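Local structure of salicylaldehyde dehydrogenase NahF (Pseudomonas putida, 4JZ6) at residues Q34-R39 with M48-N53; T197-T202 with L215-S220; T304-V309 with V403-K408; R415-S420 with M441-G446. The protein probably catalyses the NAD(+)-dependent oxidation of salicylaldehyde to salicylate, a step in the breakdown of naphthalene. One frame throughout, in Å; residues are numbered along the deposited sequence.

Contact 1: Q34-R39 with M48-N53; sequences QQTFER and MTESAN
The ring of Phe37 leans over to the partner strand, meeting Ser51 and Asn53 with its CD2, CE2 and CZ atoms. Ser51 CB lies 3.5 Å from Phe37 CZ, and Ala52 O comes up to the ring edge near its plane, 3.3 Å from Phe37 CE2. The Asn53 side chain crosses that of Phe37 at about a right angle, amide and ring planes 59° apart, with Asn53 OD1 3.6 Å from Phe37 CD2; the same oxygen accepts a hydrogen bond from Ser221 N, which helps to hold the amide in place. Behind this lies chi1 of Phe37 (72°), which sets CG between the backbone N and the carbonyl carbon. An alanine in place of this phenylalanine is likely to open a gap beside Ser51 and leave one flank of the Asn53 amide without its packing partner. The two strands form a beta hairpin whose first strand edges a four-stranded sheet within the chain, strand 18-24 lying beyond the second. Phe37 and Ser51 are a hydrogen-bonded pair, Ser51 N reaching Phe37 O at 2.8 Å in a nearly straight bond (177°). Farther along, Met48 and Thr49 both face Arg39 in a classic beta bulge: Arg39 O accepts Met48 N at 2.8 Å and, weakly, Thr49 N. The Arg39 guanidinium leads away to Val345 O and Glu106 O. On the Glu38 and Glu50 face, the extended Glu50 chain brings OE2 to within 3.2 Å of Thr36 OG1, which donates to its anti lone pair, while Glu50 OE1 turns to His17.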
loop_
_atom_site.group_PDB
_atom_site.type_symbol
_atom_site.label_atom_id
_atom_site.label_comp_id
_atom_site.label_asym_id
_atom_site.label_seq_id
_atom_site.Cartn_x
_atom_site.Cartn_y
_atom_site.Cartn_z
ATOM N N GLN A 34 12.186 30.889 16.927
ATOM C CA GLN A 34 11.611 32.183 16.537
ATOM C C GLN A 34 12.047 32.653 15.147
ATOM O O GLN A 34 12.093 33.855 14.876
ATOM C CB GLN A 34 11.918 33.272 17.575
ATOM C CG GLN A 34 11.419 32.975 18.978
ATOM C CD GLN A 34 12.425 32.184 19.788
ATOM O OE1 GLN A 34 13.634 32.350 19.626
ATOM N NE2 GLN A 34 11.931 31.313 20.660
ATOM N N GLN A 35 12.371 31.704 14.277
ATOM C CA GLN A 35 12.831 32.023 12.934
ATOM C C GLN A 35 11.668 31.997 11.947
ATOM O O GLN A 35 10.702 31.250 12.125
ATOM C CB GLN A 35 13.914 31.037 12.496
ATOM C CG GLN A 35 15.202 31.141 13.281
ATOM C CD GLN A 35 16.300 31.815 12.492
ATOM O OE1 GLN A 35 16.592 32.999 12.693
ATOM N NE2 GLN A 35 16.921 31.063 11.581
ATOM N N THR A 36 11.765 32.817 10.906
ATOM C CA THR A 36 10.732 32.856 9.883
ATOM C C THR A 36 11.288 32.561 8.496
ATOM O O THR A 36 12.500 32.424 8.312
ATOM C CB THR A 36 10.020 34.219 9.854
ATOM O OG1 THR A 36 10.993 35.261 9.731
ATOM C CG2 THR A 36 9.230 34.428 11.130
ATOM N N PHE A 37 10.382 32.444 7.531
ATOM C CA PHE A 37 10.741 32.342 6.123
ATOM C C PHE A 37 9.653 33.036 5.324
ATOM O O PHE A 37 8.523 33.166 5.796
ATOM C CB PHE A 37 10.886 30.881 5.685
ATOM C CG PHE A 37 9.581 30.135 5.586
ATOM C CD1 PHE A 37 8.900 30.050 4.381
ATOM C CD2 PHE A 37 9.049 29.500 6.695
ATOM C CE1 PHE A 37 7.703 29.352 4.288
ATOM C CE2 PHE A 37 7.856 28.798 6.610
ATOM C CZ PHE A 37 7.183 28.723 5.404
ATOM N N GLU A 38 9.982 33.476 4.114
ATOM C CA GLU A 38 9.036 34.259 3.329
ATOM C C GLU A 38 8.599 33.576 2.041
ATOM O O GLU A 38 9.315 32.745 1.485
ATOM C CB GLU A 38 9.618 35.636 3.010
ATOM C CG GLU A 38 9.803 36.526 4.228
ATOM C CD GLU A 38 10.561 37.792 3.906
ATOM O OE1 GLU A 38 11.339 37.778 2.924
ATOM O OE2 GLU A 38 10.376 38.798 4.628
ATOM N N ARG A 39 7.399 33.927 1.593
ATOM C CA ARG A 39 6.929 33.570 0.267
ATOM C C ARG A 39 6.877 34.865 -0.529
ATOM O O ARG A 39 5.943 35.656 -0.383
ATOM C CB ARG A 39 5.546 32.918 0.341
ATOM C CG ARG A 39 4.827 32.770 -0.995
ATOM C CD ARG A 39 5.696 32.097 -2.045
ATOM N NE ARG A 39 4.966 31.825 -3.284
ATOM C CZ ARG A 39 5.551 31.661 -4.470
ATOM N NH1 ARG A 39 6.870 31.749 -4.580
ATOM N NH2 ARG A 39 4.821 31.416 -5.550
ATOM N N MET A 48 4.815 38.228 -0.010
ATOM C CA MET A 48 3.392 37.936 0.100
ATOM C C MET A 48 3.031 37.434 1.501
ATOM O O MET A 48 2.038 37.874 2.090
ATOM C CB MET A 48 2.951 36.922 -0.968
ATOM C CG MET A 48 3.012 37.426 -2.412
ATOM S SD MET A 48 2.316 39.082 -2.623
ATOM C CE MET A 48 2.186 39.203 -4.402
ATOM N N THR A 49 3.842 36.517 2.029
ATOM C CA THR A 49 3.591 35.931 3.346
ATOM C C THR A 49 4.887 35.679 4.120
ATOM O O THR A 49 5.879 35.212 3.555
ATOM C CB THR A 49 2.826 34.596 3.224
ATOM O OG1 THR A 49 1.703 34.766 2.353
ATOM C CG2 THR A 49 2.345 34.111 4.588
ATOM N N GLU A 50 4.874 36.006 5.409
ATOM C CA GLU A 50 5.968 35.651 6.306
ATOM C C GLU A 50 5.456 34.578 7.263
ATOM O O GLU A 50 4.470 34.789 7.967
ATOM C CB GLU A 50 6.462 36.880 7.073
ATOM C CG GLU A 50 7.666 36.627 7.965
ATOM C CD GLU A 50 8.118 37.876 8.722
ATOM O OE1 GLU A 50 7.498 38.950 8.547
ATOM O OE2 GLU A 50 9.097 37.787 9.497
ATOM N N SER A 51 6.109 33.420 7.272
ATOM C CA SER A 51 5.640 32.291 8.070
ATOM C C SER A 51 6.666 31.849 9.114
ATOM O O SER A 51 7.871 32.012 8.920
ATOM C CB SER A 51 5.264 31.115 7.162
ATOM O OG SER A 51 4.836 29.982 7.909
ATOM N N ALA A 52 6.178 31.309 10.227
ATOM C CA ALA A 52 7.049 30.688 11.217
ATOM C C ALA A 52 7.790 29.533 10.554
ATOM O O ALA A 52 7.202 28.766 9.795
ATOM C CB ALA A 52 6.238 30.194 12.400
ATOM N N ASN A 53 9.087 29.425 10.823
ATOM C CA ASN A 53 9.910 28.403 10.190
ATOM C C ASN A 53 10.166 27.246 11.140
ATOM O O ASN A 53 11.112 27.282 11.918
ATOM C CB ASN A 53 11.236 29.006 9.726
ATOM C CG ASN A 53 11.924 28.166 8.667
ATOM O OD1 ASN A 53 11.363 27.189 8.162
ATOM N ND2 ASN A 53 13.144 28.553 8.313
#

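Contact 2: T197-T202 with L215-S220; sequences THALIT and LNYLNS
His198 is the first residue of the helical segment to meet the strand, and it does so with the root of its side chain: His198 CB lies 3.5 Å from Tyr217 OH. Its imidazole turns elsewhere, with ND1 bonded to Ser191 N and the ring edge-to-face with Phe188. The backbone of the same residue takes part as well, since His198 O stands 4.1 Å above the plane of the Tyr217 ring, over its centre. Ala199 follows, its methyl coming obliquely to the ring, with Ala199 CB 3.7 Å from Tyr217 CE1. One turn on, Thr202 completes the helix side of the contact. With chi1 of -57°, its OG1 stands beside its own backbone N and points back along the helix to donate to His198 O at 2.7 Å, a carbonyl that also accepts Thr202 N. That bond pins the hydroxyl over the same ring face, Thr202 OG1 being 3.6 Å from Tyr217 CG, and leaves the methyl to reach Leu215, with Thr202 CG2 4.1 Å from Leu215 CD2. Tyr217 can lie under the helix because its CG is anti to the backbone N (chi1 168°), and its hydroxyl accepts Asn219 ND2 at 2.9 Å, which anchors the far end of the ring. The helix runs nearly antiparallel to the strand, the segment axes 9.4 Å apart at closest. Strand 186-189, helix 195-208 and strand 215-218 make up a beta-alpha-beta crossover, the building block of the Rossmann-type NAD-binding domain of aldehyde dehydrogenases.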
loop_
_atom_site.group_PDB
_atom_site.type_symbol
_atom_site.label_atom_id
_atom_site.label_comp_id
_atom_site.label_asym_id
_atom_site.label_seq_id
_atom_site.Cartn_x
_atom_site.Cartn_y
_atom_site.Cartn_z
ATOM N N THR A 197 -2.320 30.151 2.827
ATOM C CA THR A 197 -3.479 29.353 2.452
ATOM C C THR A 197 -3.630 28.127 3.342
ATOM O O THR A 197 -4.732 27.789 3.774
ATOM C CB THR A 197 -3.375 28.880 1.004
ATOM O OG1 THR A 197 -2.834 29.930 0.199
ATOM C CG2 THR A 197 -4.745 28.493 0.479
ATOM N N HIS A 198 -2.513 27.460 3.606
ATOM C CA HIS A 198 -2.518 26.269 4.445
ATOM C C HIS A 198 -2.778 26.601 5.917
ATOM O O HIS A 198 -3.386 25.818 6.646
ATOM C CB HIS A 198 -1.210 25.502 4.270
ATOM C CG HIS A 198 -1.108 24.802 2.956
ATOM N ND1 HIS A 198 0.074 24.286 2.473
ATOM C CD2 HIS A 198 -2.051 24.520 2.023
ATOM C CE1 HIS A 198 -0.141 23.719 1.300
ATOM N NE2 HIS A 198 -1.423 23.847 1.005
ATOM N N ALA A 199 -2.317 27.764 6.356
ATOM C CA ALA A 199 -2.648 28.212 7.697
ATOM C C ALA A 199 -4.149 28.487 7.752
ATOM O O ALA A 199 -4.821 28.133 8.724
ATOM C CB ALA A 199 -1.859 29.446 8.057
ATOM N N LEU A 200 -4.671 29.102 6.691
ATOM C CA LEU A 200 -6.088 29.433 6.619
ATOM C C LEU A 200 -6.980 28.197 6.691
ATOM O O LEU A 200 -7.948 28.165 7.457
ATOM C CB LEU A 200 -6.407 30.234 5.355
ATOM C CG LEU A 200 -7.867 30.702 5.288
ATOM C CD1 LEU A 200 -8.225 31.495 6.535
ATOM C CD2 LEU A 200 -8.136 31.514 4.033
ATOM N N ILE A 201 -6.663 27.181 5.894
ATOM C CA ILE A 201 -7.465 25.966 5.901
ATOM C C ILE A 201 -7.420 25.354 7.294
ATOM O O ILE A 201 -8.429 24.870 7.801
ATOM C CB ILE A 201 -7.035 24.951 4.792
ATOM C CG1 ILE A 201 -8.026 23.791 4.707
ATOM C CG2 ILE A 201 -5.641 24.413 5.030
ATOM C CD1 ILE A 201 -7.794 22.877 3.535
ATOM N N THR A 202 -6.252 25.422 7.925
ATOM C CA THR A 202 -6.105 24.962 9.295
ATOM C C THR A 202 -7.044 25.741 10.207
ATOM O O THR A 202 -7.771 25.155 11.010
ATOM C CB THR A 202 -4.662 25.139 9.802
ATOM O OG1 THR A 202 -3.760 24.447 8.932
ATOM C CG2 THR A 202 -4.520 24.596 11.225
ATOM N N LEU A 215 -5.627 18.146 14.702
ATOM C CA LEU A 215 -4.913 18.661 13.536
ATOM C C LEU A 215 -3.778 19.585 13.957
ATOM O O LEU A 215 -3.987 20.556 14.679
ATOM C CB LEU A 215 -5.857 19.409 12.596
ATOM C CG LEU A 215 -5.198 20.073 11.381
ATOM C CD1 LEU A 215 -4.598 19.030 10.447
ATOM C CD2 LEU A 215 -6.188 20.952 10.635
ATOM N N ASN A 216 -2.572 19.277 13.495
ATOM C CA ASN A 216 -1.399 20.070 13.825
ATOM C C ASN A 216 -0.670 20.482 12.548
ATOM O O ASN A 216 -0.436 19.656 11.667
ATOM C CB ASN A 216 -0.480 19.286 14.762
ATOM C CG ASN A 216 -1.188 18.845 16.039
ATOM O OD1 ASN A 216 -1.146 19.538 17.055
ATOM N ND2 ASN A 216 -1.850 17.694 15.986
ATOM N N TYR A 217 -0.314 21.760 12.452
ATOM C CA TYR A 217 0.154 22.334 11.194
ATOM C C TYR A 217 1.608 22.781 11.249
ATOM O O TYR A 217 2.021 23.495 12.161
ATOM C CB TYR A 217 -0.754 23.504 10.796
ATOM C CG TYR A 217 -0.244 24.371 9.663
ATOM C CD1 TYR A 217 -0.122 25.748 9.821
ATOM C CD2 TYR A 217 0.102 23.820 8.433
ATOM C CE1 TYR A 217 0.334 26.555 8.788
ATOM C CE2 TYR A 217 0.564 24.623 7.391
ATOM C CZ TYR A 217 0.675 25.989 7.576
ATOM O OH TYR A 217 1.132 26.789 6.552
ATOM N N LEU A 218 2.377 22.356 10.255
ATOM C CA LEU A 218 3.783 22.714 10.165
ATOM C C LEU A 218 4.113 23.233 8.776
ATOM O O LEU A 218 3.611 22.720 7.771
ATOM C CB LEU A 218 4.665 21.504 10.455
ATOM C CG LEU A 218 4.602 20.867 11.837
ATOM C CD1 LEU A 218 5.279 19.518 11.772
ATOM C CD2 LEU A 218 5.274 21.755 12.859
ATOM N N ASN A 219 4.956 24.257 8.725
ATOM C CA ASN A 219 5.499 24.735 7.467
ATOM C C ASN A 219 6.940 25.163 7.680
ATOM O O ASN A 219 7.345 25.455 8.809
ATOM C CB ASN A 219 4.665 25.888 6.915
ATOM C CG ASN A 219 4.580 25.866 5.405
ATOM O OD1 ASN A 219 5.494 25.389 4.732
ATOM N ND2 ASN A 219 3.475 26.372 4.862
ATOM N N SER A 220 7.723 25.183 6.607
ATOM C CA SER A 220 9.130 25.537 6.723
ATOM C C SER A 220 9.719 25.997 5.398
ATOM O O SER A 220 9.125 25.809 4.337
ATOM C CB SER A 220 9.936 24.347 7.241
ATOM O OG SER A 220 9.880 23.263 6.326
#

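Contact 3: T304-V309 with V403-K408; sequences TERLVV and VVIRCK
Arg306 reaches Ile405 because its CG is anti to the carbonyl carbon (chi1 -78°) and its chain runs extended from CG to NE, while Ile405 stretches out its own longer branch (chi2 165°). The tip of that branch, Ile405 CD1, thus lies over one face of the Arg306 guanidinium, 3.7 Å from Arg306 NE. Lower down, the arginine stem rests obliquely on Val403, with Arg306 CG 4.0 Å from Val403 CG2. The charged end is gripped by Tyr393 O at NE, Ile416 O at NH1 and Asp419 at NH2, and it makes a cation-pi contact with the Tyr393 ring. A methionine replacing Arg306 would probably leave Asp419 and these two carbonyl oxygens without their donor and the Ile405 methyl without the flat group beneath it. On the other side of the sheet Val309 takes over: its CG2 is 3.7 Å from Val404 CG1 and 4.0 Å from Arg406 CG. The Arg406 guanidinium goes on to salt bridges with Asp384 and Asp315. The backbones run parallel and in register, Leu307 N donating to Val403 O at 2.7 Å and Cys407 N to Val309 O at 2.9 Å. Ile405 N approaches Leu307 O from above the carbonyl plane, 43° out of it. These are neighbouring strands of the seven-stranded sheet in the catalytic domain of the aldehyde dehydrogenase fold. Burying the arginine is compensated at the guanidinium: a methyl over one face, a polar partner for each of the three nitrogens, and an acid that is likely to favour the charged form.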
loop_
_atom_site.group_PDB
_atom_site.type_symbol
_atom_site.label_atom_id
_atom_site.label_comp_id
_atom_site.label_asym_id
_atom_site.label_seq_id
_atom_site.Cartn_x
_atom_site.Cartn_y
_atom_site.Cartn_z
ATOM N N THR A 304 -3.276 18.335 -18.867
ATOM C CA THR A 304 -3.067 17.640 -20.124
ATOM C C THR A 304 -1.673 17.955 -20.654
ATOM O O THR A 304 -1.426 19.055 -21.149
ATOM C CB THR A 304 -4.106 18.076 -21.153
ATOM O OG1 THR A 304 -5.408 18.039 -20.556
ATOM C CG2 THR A 304 -4.066 17.162 -22.355
ATOM N N GLU A 305 -0.757 16.996 -20.537
ATOM C CA GLU A 305 0.625 17.218 -20.959
ATOM C C GLU A 305 0.916 16.633 -22.338
ATOM O O GLU A 305 1.914 16.972 -22.964
ATOM C CB GLU A 305 1.604 16.656 -19.929
ATOM C CG GLU A 305 1.465 17.273 -18.546
ATOM C CD GLU A 305 2.788 17.754 -17.980
ATOM O OE1 GLU A 305 3.826 17.561 -18.649
ATOM O OE2 GLU A 305 2.789 18.334 -16.872
ATOM N N ARG A 306 0.040 15.749 -22.802
ATOM C CA ARG A 306 0.162 15.178 -24.137
ATOM C C ARG A 306 -1.160 15.274 -24.877
ATOM O O ARG A 306 -2.231 15.115 -24.284
ATOM C CB ARG A 306 0.552 13.702 -24.065
ATOM C CG ARG A 306 2.005 13.410 -23.769
ATOM C CD ARG A 306 2.124 11.992 -23.255
ATOM N NE ARG A 306 3.438 11.407 -23.484
ATOM C CZ ARG A 306 3.665 10.096 -23.535
ATOM N NH1 ARG A 306 2.662 9.239 -23.376
ATOM N NH2 ARG A 306 4.891 9.639 -23.750
ATOM N N LEU A 307 -1.074 15.524 -26.178
ATOM C CA LEU A 307 -2.212 15.377 -27.063
ATOM C C LEU A 307 -1.834 14.327 -28.101
ATOM O O LEU A 307 -1.174 14.651 -29.096
ATOM C CB LEU A 307 -2.526 16.703 -27.765
ATOM C CG LEU A 307 -3.150 17.892 -27.018
ATOM C CD1 LEU A 307 -4.436 17.476 -26.328
ATOM C CD2 LEU A 307 -2.188 18.527 -26.021
ATOM N N VAL A 308 -2.212 13.068 -27.875
ATOM C CA VAL A 308 -1.945 12.042 -28.890
ATOM C C VAL A 308 -3.082 11.997 -29.921
ATOM O O VAL A 308 -4.214 11.613 -29.623
ATOM C CB VAL A 308 -1.545 10.637 -28.299
ATOM C CG1 VAL A 308 -0.572 10.805 -27.148
ATOM C CG2 VAL A 308 -2.732 9.856 -27.837
ATOM N N VAL A 309 -2.773 12.453 -31.132
ATOM C CA VAL A 309 -3.792 12.637 -32.157
ATOM C C VAL A 309 -3.513 11.798 -33.401
ATOM O O VAL A 309 -2.361 11.615 -33.798
ATOM C CB VAL A 309 -3.922 14.123 -32.556
ATOM C CG1 VAL A 309 -4.325 14.959 -31.362
ATOM C CG2 VAL A 309 -2.616 14.630 -33.103
ATOM N N VAL A 403 2.366 19.189 -25.348
ATOM C CA VAL A 403 2.932 18.597 -26.561
ATOM C C VAL A 403 1.952 17.742 -27.368
ATOM O O VAL A 403 1.079 17.068 -26.813
ATOM C CB VAL A 403 4.194 17.756 -26.258
ATOM C CG1 VAL A 403 5.229 18.598 -25.538
ATOM C CG2 VAL A 403 3.844 16.524 -25.445
ATOM N N VAL A 404 2.111 17.785 -28.687
ATOM C CA VAL A 404 1.310 16.973 -29.591
ATOM C C VAL A 404 2.137 15.815 -30.139
ATOM O O VAL A 404 3.179 16.025 -30.764
ATOM C CB VAL A 404 0.779 17.796 -30.780
ATOM C CG1 VAL A 404 -0.264 17.010 -31.539
ATOM C CG2 VAL A 404 0.198 19.107 -30.297
ATOM N N ILE A 405 1.678 14.591 -29.889
ATOM C CA ILE A 405 2.285 13.421 -30.508
ATOM C C ILE A 405 1.305 12.832 -31.509
ATOM O O ILE A 405 0.185 12.466 -31.155
ATOM C CB ILE A 405 2.648 12.348 -29.477
ATOM C CG1 ILE A 405 3.457 12.965 -28.332
ATOM C CG2 ILE A 405 3.425 11.234 -30.149
ATOM C CD1 ILE A 405 3.548 12.084 -27.108
ATOM N N ARG A 406 1.721 12.768 -32.766
ATOM C CA ARG A 406 0.868 12.234 -33.813
ATOM C C ARG A 406 1.043 10.726 -33.895
ATOM O O ARG A 406 2.124 10.201 -33.620
ATOM C CB ARG A 406 1.197 12.891 -35.151
ATOM C CG ARG A 406 0.812 14.356 -35.217
ATOM C CD ARG A 406 1.603 15.103 -36.269
ATOM N NE ARG A 406 1.222 16.510 -36.325
ATOM C CZ ARG A 406 0.541 17.066 -37.322
ATOM N NH1 ARG A 406 0.242 18.358 -37.275
ATOM N NH2 ARG A 406 0.170 16.340 -38.370
ATOM N N CYS A 407 -0.027 10.030 -34.265
ATOM C CA CYS A 407 0.008 8.576 -34.356
ATOM C C CYS A 407 -0.899 8.076 -35.462
ATOM O O CYS A 407 -1.751 8.810 -35.961
ATOM C CB CYS A 407 -0.415 7.942 -33.031
ATOM S SG CYS A 407 -2.170 8.146 -32.616
ATOM N N LYS A 408 -0.706 6.819 -35.837
ATOM C CA LYS A 408 -1.541 6.182 -36.842
ATOM C C LYS A 408 -2.245 4.968 -36.260
ATOM O O LYS A 408 -1.633 3.921 -36.055
ATOM C CB LYS A 408 -0.706 5.776 -38.062
ATOM C CG LYS A 408 -0.401 6.929 -39.003
ATOM C CD LYS A 408 1.006 6.831 -39.586
ATOM C CE LYS A 408 1.332 8.047 -40.453
ATOM N NZ LYS A 408 2.712 7.991 -41.023
#

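Contact 4: R415-S420 with M441-G446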
loop_
_atom_site.group_PDB
_atom_site.type_symbol
_atom_site.label_atom_id
_atom_site.label_comp_id
_atom_site.label_asym_id
_atom_site.label_seq_id
_atom_site.Cartn_x
_atom_site.Cartn_y
_atom_site.Cartn_z
ATOM N N ARG A 415 -0.421 2.274 -27.460
ATOM C CA ARG A 415 1.010 2.094 -27.234
ATOM C C ARG A 415 1.635 3.363 -26.662
ATOM O O ARG A 415 2.288 3.327 -25.616
ATOM C CB ARG A 415 1.701 1.708 -28.544
ATOM C CG ARG A 415 3.081 1.096 -28.382
ATOM C CD ARG A 415 3.499 0.341 -29.640
ATOM N NE ARG A 415 3.685 1.218 -30.801
ATOM C CZ ARG A 415 3.029 1.097 -31.958
ATOM N NH1 ARG A 415 2.130 0.133 -32.126
ATOM N NH2 ARG A 415 3.276 1.942 -32.955
ATOM N N ILE A 416 1.414 4.481 -27.350
ATOM C CA ILE A 416 1.964 5.770 -26.943
ATOM C C ILE A 416 1.458 6.206 -25.570
ATOM O O ILE A 416 2.221 6.716 -24.753
ATOM C CB ILE A 416 1.660 6.858 -27.988
ATOM C CG1 ILE A 416 2.324 6.500 -29.317
ATOM C CG2 ILE A 416 2.128 8.227 -27.506
ATOM C CD1 ILE A 416 1.947 7.411 -30.446
ATOM N N ALA A 417 0.178 5.990 -25.305
ATOM C CA ALA A 417 -0.359 6.320 -23.993
ATOM C C ALA A 417 0.294 5.437 -22.938
ATOM O O ALA A 417 0.711 5.912 -21.885
ATOM C CB ALA A 417 -1.868 6.163 -23.971
ATOM N N ASN A 418 0.398 4.148 -23.237
ATOM C CA ASN A 418 0.934 3.190 -22.281
ATOM C C ASN A 418 2.454 3.229 -22.116
ATOM O O ASN A 418 2.997 2.612 -21.194
ATOM C CB ASN A 418 0.475 1.773 -22.629
ATOM C CG ASN A 418 -0.879 1.439 -22.035
ATOM O OD1 ASN A 418 -1.354 2.120 -21.129
ATOM N ND2 ASN A 418 -1.502 0.381 -22.536
ATOM N N ASP A 419 3.146 3.950 -22.993
ATOM C CA ASP A 419 4.603 4.002 -22.893
ATOM C C ASP A 419 5.101 5.108 -21.948
ATOM O O ASP A 419 6.301 5.244 -21.709
ATOM C CB ASP A 419 5.260 4.059 -24.279
ATOM C CG ASP A 419 5.678 5.466 -24.694
ATOM O OD1 ASP A 419 6.731 5.584 -25.364
ATOM O OD2 ASP A 419 4.964 6.446 -24.375
ATOM N N SER A 420 4.175 5.897 -21.417
ATOM C CA SER A 420 4.522 6.877 -20.398
ATOM C C SER A 420 4.963 6.174 -19.123
ATOM O O SER A 420 4.506 5.077 -18.811
ATOM C CB SER A 420 3.332 7.784 -20.085
ATOM O OG SER A 420 3.645 8.689 -19.040
ATOM N N MET A 441 -10.052 1.277 -21.843
ATOM C CA MET A 441 -9.888 0.173 -20.917
ATOM C C MET A 441 -8.488 -0.434 -20.956
ATOM O O MET A 441 -8.034 -1.031 -19.977
ATOM C CB MET A 441 -10.968 -0.874 -21.166
ATOM C CG MET A 441 -12.278 -0.508 -20.498
ATOM S SD MET A 441 -13.551 -1.729 -20.786
ATOM C CE MET A 441 -14.192 -1.199 -22.363
ATOM N N SER A 442 -7.799 -0.252 -22.078
ATOM C CA SER A 442 -6.475 -0.832 -22.271
ATOM C C SER A 442 -5.333 0.037 -21.737
ATOM O O SER A 442 -4.248 -0.474 -21.461
ATOM C CB SER A 442 -6.245 -1.146 -23.750
ATOM O OG SER A 442 -7.155 -2.131 -24.203
ATOM N N ILE A 443 -5.573 1.340 -21.595
ATOM C CA ILE A 443 -4.532 2.258 -21.120
ATOM C C ILE A 443 -4.332 2.205 -19.602
ATOM O O ILE A 443 -5.277 1.967 -18.842
ATOM C CB ILE A 443 -4.772 3.721 -21.577
ATOM C CG1 ILE A 443 -6.109 4.246 -21.060
ATOM C CG2 ILE A 443 -4.705 3.825 -23.098
ATOM C CD1 ILE A 443 -6.452 5.621 -21.577
ATOM N N GLU A 444 -3.091 2.431 -19.177
ATOM C CA GLU A 444 -2.682 2.232 -17.785
ATOM C C GLU A 444 -2.787 3.512 -16.947
ATOM O O GLU A 444 -1.779 4.122 -16.579
ATOM C CB GLU A 444 -1.261 1.657 -17.747
ATOM C CG GLU A 444 -1.169 0.240 -18.312
ATOM C CD GLU A 444 0.204 -0.100 -18.873
ATOM O OE1 GLU A 444 0.989 0.825 -19.167
ATOM O OE2 GLU A 444 0.497 -1.303 -19.033
ATOM N N TYR A 445 -4.020 3.913 -16.651
ATOM C CA TYR A 445 -4.270 5.193 -15.993
ATOM C C TYR A 445 -5.278 5.069 -14.854
ATOM O O TYR A 445 -6.243 4.306 -14.942
ATOM C CB TYR A 445 -4.708 6.248 -17.025
ATOM C CG TYR A 445 -3.560 6.658 -17.921
ATOM C CD1 TYR A 445 -2.837 7.820 -17.670
ATOM C CD2 TYR A 445 -3.166 5.859 -18.990
ATOM C CE1 TYR A 445 -1.768 8.178 -18.468
ATOM C CE2 TYR A 445 -2.101 6.210 -19.793
ATOM C CZ TYR A 445 -1.406 7.370 -19.530
ATOM O OH TYR A 445 -0.344 7.723 -20.330
ATOM N N GLY A 446 -5.033 5.805 -13.777
ATOM C CA GLY A 446 -5.935 5.805 -12.644
ATOM C C GLY A 446 -7.276 6.418 -12.997
ATOM O O GLY A 446 -8.303 6.036 -12.437
HETATM O O HOH W 1 1.090 9.525 -17.914
#
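The Asn418 amide and the Tyr445 ring both make their bonds edgewise. Over one face of the amide lies the Glu444 carboxylate, the planes 36° apart, with Glu444 OE1 3.5 Å from Asn418 CG; this OE1 forms a salt bridge with Lys467. Ser442 O lies exactly in the amide plane and receives Asn418 ND2 at 3.1 Å in a straight bond (179°), although the nitrogen itself stands above that carbonyl's plane. At the other corner Asn418 OD1 accepts Glu444 N at 2.6 Å, the donor in the amide carbonyl plane. One side chain thus ties down the chain where it leaves helix 433-442, with Glu444 at the centre of an inverse gamma turn. Ala417 O sits in the plane of the Tyr445 ring, at its edge, and accepts a hydrogen bond from the hydroxyl, Tyr445 OH lying 2.6 Å from Ala417 O. A water donates to Ser420 OG at 2.9 Å and weakly to Tyr445 OH. Ala417 CB packs 3.8 Å from Ile443 CG2. Here helix 410-418 meets the loop after helix 433-442, Ala417 resting on Ile275 of strand 273-276 and Ile443 on strand 425-429, while Ile443 O accepts a hydrogen bond from Lys487 of the second subunit.

How the contacts relate
From the N terminus, contact 1 closes the short loop of a beta hairpin, and contact 2 then closes the crossover loop between helix 195-208 and strand 215-218. Contact 3 spans the longest loop, more than ninety residues from strand 306-310 to strand 401-407. Contact 4 follows at once and bridges helix 410-418 to the chain beyond helix 433-442. All four lie in series, none enclosing or crossing another. Contacts 1 and 2 touch, Phe37 and Asn53 packing on Ser220, and so join the N-terminal sheet that holds the hairpin to the Rossmann-type sheet. Contacts 3 and 4 also touch, through Arg306 and Cys407, within the catalytic domain. The two pairs stay apart, contacts 1 and 3 being about 17 Å between nearest atoms.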